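Uncharacterized protein (Bacteroides ovatus, PDB 4DQA) is of unknown function but probably binds carbohydrate, joining an N-terminal BT_3987-like domain to a concanavalin A-like lectin/glucanase domain. Local coordinates at residues 292-295 and 296-299; 255-258 and 259-262; 315-319 and 320-324; 56-59 and 60-64. One frame throughout, in Å; residues are numbered along the deposited sequence. Where two conformers were deposited one is given.

Contact 1. Residues 292-295 and 296-299; sequences ARTE and NQLK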
loop_
_atom_site.group_PDB
_atom_site.type_symbol
_atom_site.label_atom_id
_atom_site.label_comp_id
_atom_site.label_asym_id
_atom_site.label_seq_id
_atom_site.Cartn_x
_atom_site.Cartn_y
_atom_site.Cartn_z
ATOM N N ALA A 292 3.035 -15.390 8.585
ATOM C CA ALA A 292 3.287 -14.315 9.528
ATOM C C ALA A 292 3.988 -13.198 8.760
ATOM O O ALA A 292 5.147 -13.339 8.356
ATOM C CB ALA A 292 4.164 -14.795 10.698
ATOM N N ARG A 293 3.294 -12.088 8.539
ATOM C CA ARG A 293 3.908 -10.987 7.844
ATOM C C ARG A 293 4.948 -10.341 8.751
ATOM O O ARG A 293 4.728 -10.188 9.959
ATOM C CB ARG A 293 2.835 -9.968 7.441
ATOM C CG ARG A 293 1.826 -10.500 6.436
ATOM C CD ARG A 293 2.411 -10.569 5.041
ATOM N NE ARG A 293 2.331 -9.264 4.413
ATOM C CZ ARG A 293 2.808 -8.985 3.207
ATOM N NH1 ARG A 293 3.462 -9.905 2.518
ATOM N NH2 ARG A 293 2.645 -7.771 2.710
ATOM N N THR A 294 6.064 -9.955 8.185
ATOM C CA THR A 294 7.108 -9.332 8.981
ATOM C C THR A 294 6.682 -7.895 9.329
ATOM O O THR A 294 5.769 -7.331 8.700
ATOM C CB THR A 294 8.429 -9.273 8.213
ATOM O OG1 THR A 294 8.287 -8.407 7.087
ATOM C CG2 THR A 294 8.866 -10.677 7.706
ATOM N N GLU A 295 7.348 -7.302 10.322
ATOM C CA GLU A 295 7.104 -5.894 10.676
ATOM C C GLU A 295 7.249 -5.003 9.450
ATOM O O GLU A 295 6.436 -4.105 9.231
ATOM C CB GLU A 295 8.099 -5.415 11.736
ATOM C CG GLU A 295 7.974 -6.086 13.057
ATOM C CD GLU A 295 8.686 -5.313 14.158
ATOM O OE1 GLU A 295 9.054 -4.136 13.918
ATOM O OE2 GLU A 295 8.879 -5.891 15.253
ATOM N N ASN A 296 8.289 -5.238 8.658
ATOM C CA ASN A 296 8.519 -4.432 7.471
ATOM C C ASN A 296 7.403 -4.604 6.453
ATOM O O ASN A 296 6.977 -3.646 5.817
ATOM C CB ASN A 296 9.859 -4.754 6.834
ATOM C CG ASN A 296 11.014 -4.201 7.630
ATOM O OD1 ASN A 296 10.851 -3.261 8.404
ATOM N ND2 ASN A 296 12.191 -4.774 7.442
ATOM N N GLN A 297 6.907 -5.825 6.309
ATOM C CA GLN A 297 5.814 -6.045 5.362
ATOM C C GLN A 297 4.544 -5.364 5.834
ATOM O O GLN A 297 3.772 -4.849 5.027
ATOM C CB GLN A 297 5.570 -7.545 5.161
ATOM C CG GLN A 297 6.599 -8.203 4.285
ATOM C CD GLN A 297 6.569 -9.717 4.336
ATOM O OE1 GLN A 297 6.063 -10.330 5.271
ATOM N NE2 GLN A 297 7.146 -10.337 3.304
ATOM N N LEU A 298 4.310 -5.374 7.135
ATOM C CA LEU A 298 3.141 -4.700 7.657
ATOM C C LEU A 298 3.252 -3.198 7.431
ATOM O O LEU A 298 2.303 -2.582 6.959
ATOM C CB LEU A 298 2.977 -4.986 9.141
ATOM C CG LEU A 298 2.677 -6.432 9.524
ATOM C CD1 LEU A 298 2.780 -6.590 11.025
ATOM C CD2 LEU A 298 1.303 -6.832 9.069
ATOM N N LYS A 299 4.404 -2.620 7.754
ATOM C CA LYS A 299 4.611 -1.174 7.640
ATOM C C LYS A 299 4.480 -0.670 6.236
ATOM O O LYS A 299 3.845 0.367 6.010
ATOM C CB LYS A 299 5.990 -0.770 8.140
ATOM C CG LYS A 299 6.127 -0.834 9.612
ATOM C CD LYS A 299 7.595 -0.699 9.990
ATOM C CE LYS A 299 7.766 -0.837 11.492
ATOM N NZ LYS A 299 9.197 -0.922 11.878
HETATM O O HOH W 1 5.988 -13.183 5.526
HETATM O O HOH W 2 0.959 -6.752 4.962
#

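Contact 2. Residues 255-258 and 259-262; sequences GFDP and NSDM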
loop_
_atom_site.group_PDB
_atom_site.type_symbol
_atom_site.label_atom_id
_atom_site.label_comp_id
_atom_site.label_asym_id
_atom_site.label_seq_id
_atom_site.Cartn_x
_atom_site.Cartn_y
_atom_site.Cartn_z
ATOM N N GLY A 255 -1.547 -24.395 15.136
ATOM C CA GLY A 255 -2.371 -23.550 14.289
ATOM C C GLY A 255 -3.813 -23.558 14.769
ATOM O O GLY A 255 -4.110 -23.934 15.905
ATOM N N PHE A 256 -4.721 -23.155 13.893
ATOM C CA PHE A 256 -6.132 -23.190 14.242
ATOM C C PHE A 256 -6.987 -23.338 12.983
ATOM O O PHE A 256 -6.566 -23.003 11.871
ATOM C CB PHE A 256 -6.558 -21.940 15.033
ATOM C CG PHE A 256 -6.719 -20.688 14.192
ATOM C CD1 PHE A 256 -5.624 -19.915 13.831
ATOM C CD2 PHE A 256 -7.981 -20.263 13.784
ATOM C CE1 PHE A 256 -5.795 -18.756 13.083
ATOM C CE2 PHE A 256 -8.154 -19.109 13.048
ATOM C CZ PHE A 256 -7.051 -18.360 12.686
ATOM N N ASP A 257 -8.166 -23.907 13.186
ATOM C CA ASP A 257 -9.171 -24.072 12.153
ATOM C C ASP A 257 -10.109 -22.863 12.184
ATOM O O ASP A 257 -10.922 -22.737 13.109
ATOM C CB ASP A 257 -9.960 -25.342 12.461
ATOM C CG ASP A 257 -11.110 -25.559 11.507
ATOM O OD1 ASP A 257 -11.242 -24.754 10.563
ATOM O OD2 ASP A 257 -11.859 -26.545 11.696
ATOM N N PRO A 258 -9.996 -21.954 11.196
ATOM C CA PRO A 258 -10.834 -20.739 11.250
ATOM C C PRO A 258 -12.320 -21.016 11.078
ATOM O O PRO A 258 -13.172 -20.174 11.375
ATOM C CB PRO A 258 -10.324 -19.904 10.080
ATOM C CG PRO A 258 -9.826 -20.938 9.091
ATOM C CD PRO A 258 -9.183 -21.999 9.967
ATOM N N ASN A 259 -12.630 -22.189 10.556
ATOM C CA ASN A 259 -14.003 -22.534 10.301
ATOM C C ASN A 259 -14.664 -23.233 11.477
ATOM O O ASN A 259 -15.837 -23.576 11.416
ATOM C CB ASN A 259 -14.088 -23.424 9.034
ATOM C CG ASN A 259 -13.632 -22.713 7.746
ATOM O OD1 ASN A 259 -13.743 -21.495 7.596
ATOM N ND2 ASN A 259 -13.117 -23.489 6.802
ATOM N N SER A 260 -13.928 -23.455 12.570
ATOM C CA SER A 260 -14.535 -24.184 13.670
ATOM C C SER A 260 -15.621 -23.361 14.370
ATOM O O SER A 260 -15.617 -22.126 14.406
ATOM C CB SER A 260 -13.509 -24.814 14.647
ATOM O OG SER A 260 -12.477 -23.940 15.051
ATOM N N ASP A 261 -16.596 -24.101 14.877
ATOM C CA ASP A 261 -17.793 -23.536 15.477
ATOM C C ASP A 261 -18.579 -22.625 14.517
ATOM O O ASP A 261 -18.932 -23.027 13.396
ATOM C CB ASP A 261 -17.405 -22.817 16.769
ATOM C CG ASP A 261 -16.536 -23.667 17.653
ATOM O OD1 ASP A 261 -16.697 -24.908 17.611
ATOM O OD2 ASP A 261 -15.697 -23.110 18.395
HETATM N N MSE A 262 -18.846 -21.396 14.944
HETATM C CA MSE A 262 -19.566 -20.415 14.130
HETATM C C MSE A 262 -18.713 -19.856 12.995
HETATM O O MSE A 262 -19.214 -19.169 12.069
HETATM C CB MSE A 262 -20.000 -19.248 15.013
HETATM C CG MSE A 262 -18.909 -18.189 15.221
HETATM SE SE MSE A 262 -17.528 -18.767 16.477
HETATM C CE MSE A 262 -18.634 -18.851 18.060
#

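Contact 3. Residues 315-319 and 320-324; sequences YYKLD and GSETQ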
loop_
_atom_site.group_PDB
_atom_site.type_symbol
_atom_site.label_atom_id
_atom_site.label_comp_id
_atom_site.label_asym_id
_atom_site.label_seq_id
_atom_site.Cartn_x
_atom_site.Cartn_y
_atom_site.Cartn_z
ATOM N N TYR A 315 -9.128 -10.522 1.438
ATOM C CA TYR A 315 -8.825 -9.087 1.305
ATOM C C TYR A 315 -10.074 -8.306 1.021
ATOM O O TYR A 315 -10.665 -8.445 -0.046
ATOM C CB TYR A 315 -7.834 -8.915 0.155
ATOM C CG TYR A 315 -7.215 -7.533 -0.029
ATOM C CD1 TYR A 315 -7.301 -6.536 0.940
ATOM C CD2 TYR A 315 -6.522 -7.264 -1.190
ATOM C CE1 TYR A 315 -6.692 -5.281 0.739
ATOM C CE2 TYR A 315 -5.937 -6.038 -1.406
ATOM C CZ TYR A 315 -5.982 -5.068 -0.427
ATOM O OH TYR A 315 -5.378 -3.864 -0.693
ATOM N N TYR A 316 -10.473 -7.450 1.958
ATOM C CA TYR A 316 -11.525 -6.496 1.711
ATOM C C TYR A 316 -10.960 -5.092 1.829
ATOM O O TYR A 316 -10.624 -4.635 2.932
ATOM C CB TYR A 316 -12.670 -6.657 2.722
ATOM C CG TYR A 316 -13.534 -7.880 2.496
ATOM C CD1 TYR A 316 -14.342 -7.975 1.368
ATOM C CD2 TYR A 316 -13.518 -8.950 3.382
ATOM C CE1 TYR A 316 -15.130 -9.094 1.150
ATOM C CE2 TYR A 316 -14.309 -10.061 3.188
ATOM C CZ TYR A 316 -15.107 -10.144 2.050
ATOM O OH TYR A 316 -15.899 -11.244 1.822
ATOM N N LYS A 317 -10.900 -4.381 0.708
ATOM C CA LYS A 317 -10.465 -2.984 0.734
ATOM C C LYS A 317 -11.506 -2.106 1.427
ATOM O O LYS A 317 -11.156 -1.192 2.167
ATOM C CB LYS A 317 -10.207 -2.467 -0.684
ATOM C CG LYS A 317 -9.087 -3.236 -1.366
ATOM C CD LYS A 317 -8.684 -2.685 -2.751
ATOM C CE LYS A 317 -8.005 -1.316 -2.668
ATOM N NZ LYS A 317 -6.703 -1.364 -1.904
ATOM N N LEU A 318 -12.768 -2.389 1.153
ATOM C CA LEU A 318 -13.917 -1.591 1.624
ATOM C C LEU A 318 -13.854 -0.128 1.163
ATOM O O LEU A 318 -14.147 0.788 1.923
ATOM C CB LEU A 318 -14.130 -1.732 3.151
ATOM C CG LEU A 318 -14.200 -3.156 3.646
ATOM C CD1 LEU A 318 -14.369 -3.180 5.155
ATOM C CD2 LEU A 318 -15.297 -3.958 2.977
ATOM N N ASP A 319 -13.465 0.049 -0.092
ATOM C CA ASP A 319 -13.409 1.351 -0.718
ATOM C C ASP A 319 -14.425 1.505 -1.832
ATOM O O ASP A 319 -14.383 2.496 -2.565
ATOM C CB ASP A 319 -12.003 1.631 -1.248
ATOM C CG ASP A 319 -11.615 0.709 -2.401
ATOM O OD1 ASP A 319 -12.322 -0.290 -2.627
ATOM O OD2 ASP A 319 -10.568 0.984 -3.046
ATOM N N GLY A 320 -15.338 0.546 -1.935
ATOM C CA GLY A 320 -16.339 0.553 -2.995
ATOM C C GLY A 320 -15.988 -0.345 -4.153
ATOM O O GLY A 320 -16.825 -0.585 -5.029
ATOM N N SER A 321 -14.753 -0.831 -4.214
ATOM C CA SER A 321 -14.358 -1.665 -5.346
ATOM C C SER A 321 -14.805 -3.124 -5.231
ATOM O O SER A 321 -14.735 -3.842 -6.235
ATOM C CB SER A 321 -12.843 -1.605 -5.549
ATOM O OG SER A 321 -12.101 -2.145 -4.475
ATOM N N GLU A 322 -15.285 -3.565 -4.074
ATOM C CA GLU A 322 -15.841 -4.917 -3.977
ATOM C C GLU A 322 -17.284 -4.964 -4.411
ATOM O O GLU A 322 -18.084 -4.071 -4.143
ATOM C CB GLU A 322 -15.738 -5.502 -2.569
ATOM C CG GLU A 322 -14.334 -5.984 -2.202
ATOM C CD GLU A 322 -13.485 -4.989 -1.432
ATOM O OE1 GLU A 322 -14.022 -4.163 -0.668
ATOM O OE2 GLU A 322 -12.256 -5.086 -1.605
ATOM N N THR A 323 -17.600 -6.049 -5.082
ATOM C CA THR A 323 -18.958 -6.348 -5.455
ATOM C C THR A 323 -19.770 -6.824 -4.275
ATOM O O THR A 323 -19.420 -7.821 -3.636
ATOM C CB THR A 323 -18.949 -7.445 -6.522
ATOM O OG1 THR A 323 -18.364 -6.926 -7.723
ATOM C CG2 THR A 323 -20.346 -7.955 -6.810
ATOM N N GLN A 324 -20.867 -6.129 -4.001
ATOM C CA GLN A 324 -21.905 -6.569 -3.079
ATOM C C GLN A 324 -23.183 -6.797 -3.835
ATOM O O GLN A 324 -23.668 -5.907 -4.542
ATOM C CB GLN A 324 -22.144 -5.515 -1.991
ATOM C CG GLN A 324 -20.946 -5.342 -1.085
ATOM C CD GLN A 324 -21.238 -4.474 0.133
ATOM O OE1 GLN A 324 -22.049 -4.840 0.992
ATOM N NE2 GLN A 324 -20.521 -3.354 0.237
#

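Contact 4. Residues 56-59 and 60-64; sequences DEYN and AKYGT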
loop_
_atom_site.group_PDB
_atom_site.type_symbol
_atom_site.label_atom_id
_atom_site.label_comp_id
_atom_site.label_asym_id
_atom_site.label_seq_id
_atom_site.Cartn_x
_atom_site.Cartn_y
_atom_site.Cartn_z
ATOM N N ASP A 56 17.653 0.456 -12.991
ATOM C CA ASP A 56 18.061 -0.593 -12.083
ATOM C C ASP A 56 19.367 -0.229 -11.375
ATOM O O ASP A 56 19.505 -0.480 -10.173
ATOM C CB ASP A 56 18.190 -1.920 -12.834
ATOM C CG ASP A 56 16.901 -2.321 -13.555
ATOM O OD1 ASP A 56 15.802 -2.035 -13.047
ATOM O OD2 ASP A 56 17.003 -2.936 -14.635
ATOM N N GLU A 57 20.332 0.334 -12.099
ATOM C CA GLU A 57 21.575 0.759 -11.453
ATOM C C GLU A 57 21.341 1.833 -10.414
ATOM O O GLU A 57 21.985 1.836 -9.368
ATOM C CB GLU A 57 22.596 1.295 -12.442
ATOM C CG GLU A 57 23.256 0.291 -13.316
ATOM C CD GLU A 57 24.331 0.937 -14.162
ATOM O OE1 GLU A 57 23.999 1.519 -15.204
ATOM O OE2 GLU A 57 25.511 0.841 -13.794
ATOM N N TYR A 58 20.448 2.769 -10.726
ATOM C CA TYR A 58 20.125 3.843 -9.796
ATOM C C TYR A 58 19.484 3.243 -8.552
ATOM O O TYR A 58 19.863 3.538 -7.412
ATOM C CB TYR A 58 19.173 4.849 -10.484
ATOM C CG TYR A 58 18.937 6.110 -9.690
ATOM C CD1 TYR A 58 18.066 6.115 -8.637
ATOM C CD2 TYR A 58 19.569 7.299 -10.046
ATOM C CE1 TYR A 58 17.832 7.266 -7.909
ATOM C CE2 TYR A 58 19.342 8.469 -9.319
ATOM C CZ TYR A 58 18.478 8.433 -8.266
ATOM O OH TYR A 58 18.223 9.574 -7.498
ATOM N N ASN A 59 18.517 2.366 -8.743
ATOM C CA ASN A 59 17.824 1.786 -7.598
ATOM C C ASN A 59 18.788 0.962 -6.752
ATOM O O ASN A 59 18.704 0.956 -5.522
ATOM C CB ASN A 59 16.671 0.916 -8.065
ATOM C CG ASN A 59 15.444 1.731 -8.488
ATOM O OD1 ASN A 59 15.266 2.880 -8.079
ATOM N ND2 ASN A 59 14.608 1.123 -9.308
ATOM N N ALA A 60 19.731 0.279 -7.393
ATOM C CA ALA A 60 20.697 -0.518 -6.620
ATOM C C ALA A 60 21.664 0.387 -5.837
ATOM O O ALA A 60 22.028 0.103 -4.691
ATOM C CB ALA A 60 21.445 -1.455 -7.543
ATOM N N LYS A 61 22.108 1.463 -6.457
ATOM C CA LYS A 61 23.045 2.400 -5.840
ATOM C C LYS A 61 22.442 3.102 -4.627
ATOM O O LYS A 61 23.117 3.321 -3.607
ATOM C CB LYS A 61 23.479 3.424 -6.876
ATOM C CG LYS A 61 24.510 4.437 -6.407
ATOM C CD LYS A 61 25.038 5.212 -7.613
ATOM C CE LYS A 61 26.046 6.255 -7.201
ATOM N NZ LYS A 61 26.498 7.044 -8.394
ATOM N N TYR A 62 21.159 3.434 -4.736
ATOM C CA TYR A 62 20.475 4.232 -3.708
ATOM C C TYR A 62 19.395 3.458 -2.928
ATOM O O TYR A 62 18.810 3.983 -1.954
ATOM C CB TYR A 62 19.895 5.495 -4.383
ATOM C CG TYR A 62 20.930 6.395 -5.022
ATOM C CD1 TYR A 62 21.840 7.094 -4.256
ATOM C CD2 TYR A 62 21.010 6.522 -6.398
ATOM C CE1 TYR A 62 22.793 7.901 -4.848
ATOM C CE2 TYR A 62 21.952 7.326 -6.991
ATOM C CZ TYR A 62 22.848 8.014 -6.210
ATOM O OH TYR A 62 23.792 8.818 -6.814
ATOM N N GLY A 63 19.108 2.215 -3.299
ATOM C CA GLY A 63 18.109 1.433 -2.582
ATOM C C GLY A 63 16.708 1.991 -2.767
ATOM O O GLY A 63 15.833 1.829 -1.913
ATOM N N THR A 64 16.498 2.649 -3.896
ATOM C CA THR A 64 15.212 3.261 -4.203
ATOM C C THR A 64 14.381 2.266 -4.973
ATOM O O THR A 64 14.804 1.135 -5.256
ATOM C CB THR A 64 15.361 4.564 -4.975
ATOM O OG1 THR A 64 16.278 4.378 -6.062
ATOM C CG2 THR A 64 15.918 5.620 -4.096
#

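Contact 1. Residues 292-295 and 296-299
Gln-297 OE1 is gripped by two donors: the backbone N of Thr-294, 2.9 Å away with an N-H...O angle of 168°, and water 1, which also donates to Ala-292 O. In return Gln-297 N donates to Thr-294 OG1 over 3.0 Å. This reciprocal pair is a capping box, with Thr-294 as the N-cap of helix 295-300. A threonine suits the place because its hydroxyl, set between backbone N and carbonyl carbon (chi1 66°), turns to an amide N-H of the first helical turn. Glutamine has the reach to return the bond: its chain runs extended beyond CG, back to the residue before the helix. Over that same chain lies the guanidinium of Arg-293, stacked on the amide with planes 17° apart. Gln-297 CB sits over the centre of the guanidinium face, 3.6 Å above the plane, and water 2 accepts from Arg-293 NE at the edge. Arg-293 also makes a cation-pi contact with Trp-289. Leu-298 N closes the first helical turn on Thr-294 O at 2.9 Å, while its buried side chain packs on Ala-227 and Tyr-240. Glu-295 and Lys-299 lie side by side, pointing the same way, joined by a long salt bridge, OE1 to NZ 3.8 Å.

Contact 2. Residues 255-258 and 259-262
A type I beta turn from Asp-257 to Ser-260 bends the loop between strands 244-250 and 264-266, with Pro-258 and Asn-259 at its corners. The turn bond from Ser-260 N to Asp-257 O is 3.1 Å long and arrives from above the carbonyl plane, 59° out of it. In one of its two conformers Ser-260 OG also donates to Asp-257 O, at 2.8 Å and in the carbonyl plane. Serine can do this because in that conformer its hydroxyl stands between its own N and carbonyl carbon (chi1 47°), directed back at the start of the turn. The Asp-257 carboxylate bends over the turn as well: OD1 accepts from Asn-259 N at 2.9 Å, met from above the carboxylate plane. Proline fits the second position, where its ring holds phi at the value the turn needs and no N-H is called for. Its buried ring packs on Phe-154 and Phe-160. The Asn-259 amide is bonded outside the turn, OD1 accepting from Phe-154 N, with its plane at 76° to the Asp-257 carboxylate. An aspartate whose side-chain oxygen accepts the backbone N-H two residues on makes an Asx turn, here laid over a type I beta turn with proline in second place.

Contact 3. Residues 315-319 and 320-324
Glu-322 points its carboxylate back at the end of strand 312-316 and straddles two successive peptide N-H groups, one oxygen for each. OE2 accepts from Lys-317 N at 2.8 Å, on the syn side but 29° out of the carboxylate plane; OE1 accepts from Leu-318 N at 2.8 Å through its syn lone pair. A bend at chi2 (96°) swings the group into this two-pronged grip, which supplies acceptors to amides where the chain leaves the strand. The carboxylate stands nearly upright to the Tyr-316 ring, their planes 86° apart, and Glu-322 CG touches the ring's edge at CD1 from 4.1 Å. Tyr-316 itself is buried, its OH donating to Ile-329 O. Lys-317 crosses the glutamate at about a right angle, then bends at chi3 and chi4 so that NZ turns away, to Tyr-315 OH and a salt bridge with Glu-285. Asp-319 OD1 receives two donors from Ser-321. The hydroxyl OG, 2.6 Å away, uses the syn lone pair, whereas the backbone N approaches from above the carboxylate plane at 3.0 Å. Between them Gly-320 has positive phi and backbone angles that leave no room for a side chain beside the preceding carbonyl oxygen. Asp-319 OD1 with Ser-321 N makes an Asx turn, part of the connection between strands 312-316 and 324-325, which belong to different sheets of the concanavalin A-like domain.

Contact 4. Residues 56-59 and 60-64
Tyr-58 and Tyr-62, one helical turn apart, form the close-packed side of this helix end. The edge of Tyr-62 is directed at the face of Tyr-58, with CD2 3.5 Å above that ring's plane and over its centre; the centroids lie 4.6 Å apart and the planes meet at 51°, an inclined edge-to-face pair. Tyr-58 reaches this place because its CG is anti to the backbone N (chi1 -171°), while Tyr-62 takes the other common setting, beside its N. Lys-61 adds its aliphatic part, CG lying 3.8 Å above the Tyr-62 ring plane and over its centre. Tyrosine suits the Tyr-58 site: the ring also meets that of Tyr-130, planes inclined, and its OH bonds to Glu-15. At the ring's edge, in its plane, sits Thr-64 OG1. That hydroxyl donates to Asn-59 OD1 over 2.7 Å, in the carbonyl plane and on a lone pair, and the asparagine's ND2 goes on to Tyr-66 O, tying the outgoing chain to the last turn on both ends of one amide.

The solvent side is looser. Asp-56 and Glu-57 are exposed and their side chains do not touch residues 60-64; the outer end of Lys-61 leads away too. Regular backbone bonds run as far as Tyr-62 N to Tyr-58 O, 3.0 Å. Beyond it Asn-59 O meets Gly-63 N and Thr-64 N in weak, strongly bent bonds. Gly-63, at phi 68°, readily adopts the positive phi on which the chain leaves the helix. The arrangement is a glycine-terminated helix C-terminus, in the only long helix of the BT_3987-like N-terminal domain.

Along the chain the order is contact 4, contact 2, contact 1, contact 3. Contact 4 ends helix 52-62 in the N-terminal domain; contacts 1 and 2 lie in the concanavalin A-like domain, and contact 3 leaves strand 312-316 of that domain's large antiparallel sheet. Contacts 1, 2 and 3 are spread over the concanavalin A-like domain, their centres 22 to 24 Å apart and none touching. Contacts 2 and 4 are farthest apart, about 45 Å between centres, on opposite sides of the chain's centre. The centre of contact 1 is about 23 Å from that of contact 4, although they lie in different domains. Each is a local turn or helix end in a two-domain, mainly beta protein.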